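Local coordinates for MdbA (Actinomyces oris, PDB 4Z7X), which acts as a thiol-disulfide oxidoreductase of the thioredoxin superfamily, probably forming disulfide bonds in a pathway linked to sortase-mediated pilus assembly, at residues 79-84 and 215-220. Numbering follows the deposited sequence. Where two conformers were deposited one is given.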
# COMPACT_ATOMS: atom_id res chain seq x y z
N GLN A 79 -10.35 -6.76 -5.15
CA GLN A 79 -11.80 -6.76 -4.98
C GLN A 79 -12.16 -7.24 -3.58
O GLN A 79 -12.97 -6.61 -2.88
CB GLN A 79 -12.44 -7.63 -6.04
CG GLN A 79 -13.93 -7.53 -6.00
CD GLN A 79 -14.46 -6.19 -6.49
OE1 GLN A 79 -13.79 -5.41 -7.24
NE2 GLN A 79 -15.66 -5.88 -6.06
N GLU A 80 -11.56 -8.34 -3.14
CA GLU A 80 -11.93 -8.88 -1.81
C GLU A 80 -11.36 -8.06 -0.65
O GLU A 80 -11.95 -7.98 0.40
CB GLU A 80 -11.56 -10.37 -1.65
CG GLU A 80 -10.09 -10.70 -1.55
CD GLU A 80 -9.86 -12.13 -1.12
OE1 GLU A 80 -8.77 -12.68 -1.43
OE2 GLU A 80 -10.76 -12.73 -0.46
N ILE A 81 -10.19 -7.44 -0.85
CA ILE A 81 -9.68 -6.55 0.19
C ILE A 81 -10.64 -5.37 0.37
O ILE A 81 -10.97 -4.98 1.50
CB ILE A 81 -8.28 -6.06 -0.15
CG1 ILE A 81 -7.32 -7.25 -0.02
CG2 ILE A 81 -7.90 -4.88 0.73
CD1 ILE A 81 -5.90 -7.01 -0.47
N ASN A 82 -11.05 -4.75 -0.74
CA ASN A 82 -12.04 -3.67 -0.66
C ASN A 82 -13.34 -4.14 -0.02
O ASN A 82 -13.96 -3.39 0.77
CB ASN A 82 -12.32 -3.09 -2.04
CG ASN A 82 -11.17 -2.23 -2.53
OD1 ASN A 82 -10.33 -1.83 -1.74
ND2 ASN A 82 -11.10 -1.99 -3.82
N GLN A 83 -13.76 -5.39 -0.32
CA GLN A 83 -14.98 -5.92 0.25
C GLN A 83 -14.84 -6.15 1.73
O GLN A 83 -15.74 -5.80 2.48
CB GLN A 83 -15.42 -7.18 -0.46
CG GLN A 83 -16.80 -7.59 -0.09
CD GLN A 83 -17.84 -6.60 -0.53
OE1 GLN A 83 -17.79 -6.08 -1.65
NE2 GLN A 83 -18.80 -6.34 0.35
N LEU A 84 -13.74 -6.77 2.15
CA LEU A 84 -13.48 -6.96 3.57
C LEU A 84 -13.49 -5.65 4.31
O LEU A 84 -14.00 -5.57 5.43
CB LEU A 84 -12.16 -7.69 3.78
CG LEU A 84 -12.20 -9.17 3.39
CD1 LEU A 84 -10.76 -9.63 3.14
CD2 LEU A 84 -12.94 -10.09 4.41
N THR A 215 -10.89 -15.17 -3.56
CA THR A 215 -11.61 -15.21 -2.29
C THR A 215 -10.78 -15.80 -1.16
O THR A 215 -11.30 -16.04 -0.06
CB THR A 215 -12.88 -16.05 -2.41
OG1 THR A 215 -12.54 -17.36 -2.89
CG2 THR A 215 -13.82 -15.39 -3.33
N SER A 216 -9.51 -16.05 -1.43
CA SER A 216 -8.68 -16.72 -0.42
C SER A 216 -8.42 -15.91 0.85
O SER A 216 -8.37 -16.49 1.92
CB SER A 216 -7.41 -17.28 -1.03
OG SER A 216 -6.70 -16.29 -1.74
N LEU A 217 -8.33 -14.58 0.76
CA LEU A 217 -8.18 -13.77 1.98
C LEU A 217 -9.48 -13.81 2.77
O LEU A 217 -9.47 -13.87 4.00
CB LEU A 217 -7.74 -12.30 1.72
CG LEU A 217 -6.29 -12.18 1.23
CD1 LEU A 217 -6.11 -10.80 0.66
CD2 LEU A 217 -5.30 -12.44 2.35
N THR A 218 -10.61 -13.74 2.09
CA THR A 218 -11.91 -13.81 2.75
C THR A 218 -12.08 -15.12 3.54
O THR A 218 -12.51 -15.11 4.70
CB THR A 218 -13.03 -13.56 1.74
OG1 THR A 218 -12.82 -12.29 1.13
CG2 THR A 218 -14.36 -13.59 2.40
N GLU A 219 -11.67 -16.21 2.91
CA GLU A 219 -11.69 -17.52 3.57
C GLU A 219 -10.82 -17.58 4.81
O GLU A 219 -11.24 -18.11 5.84
CB GLU A 219 -11.31 -18.61 2.59
CG GLU A 219 -12.33 -18.76 1.46
CD GLU A 219 -11.76 -19.37 0.18
OE1 GLU A 219 -10.65 -19.96 0.21
OE2 GLU A 219 -12.45 -19.27 -0.86
N LEU A 220 -9.62 -17.01 4.71
CA LEU A 220 -8.73 -16.90 5.86
C LEU A 220 -9.37 -16.09 6.98
O LEU A 220 -9.38 -16.49 8.13
CB LEU A 220 -7.43 -16.24 5.41
CG LEU A 220 -6.44 -15.88 6.53
CD1 LEU A 220 -6.04 -17.10 7.35
CD2 LEU A 220 -5.23 -15.16 5.97
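Glu-80 reaches across from the long helix 68-86 of the thioredoxin fold and sets its carboxylate against the first turn of the C-terminal helix 216-222, whose N-H groups lack acceptors from a preceding turn. Glu-80 OE1 accepts from Leu-217 N at 2.9 Å on its syn side. Glu-80 OE2 is gripped twice: Thr-218 OG1 comes in at 2.6 Å on the anti lone pair, while Thr-218 N, at 2.7 Å, approaches from above the carboxylate plane, 44° out of it. With CG lodged between backbone N and carbonyl carbon (chi1 70°) and the chain extended beyond it, the acid spans the gap between helix axes 9.4 Å apart. His-77 ND1, one turn earlier, makes a further hydrogen bond with Glu-80 OE1, and the positive end of the helix dipole probably stabilises the negative charge. A glutamine here would probably lose at least one of these bonds, since its NH2 would face an N-H donor, and would leave the helix start without its negative charge. Beside the carboxylate the packing is apolar and buried: Ile-81 CG1 lies 3.8 Å from Leu-217 CD1, and Leu-84 CD1 touches more loosely, 4.3 Å from Leu-217 CB. The outer side is looser, for Thr-215 is exposed and its CB points away from helix 68-86, its OG1 bonding Glu-219 OE2 at 2.8 Å from above that carboxylate's plane.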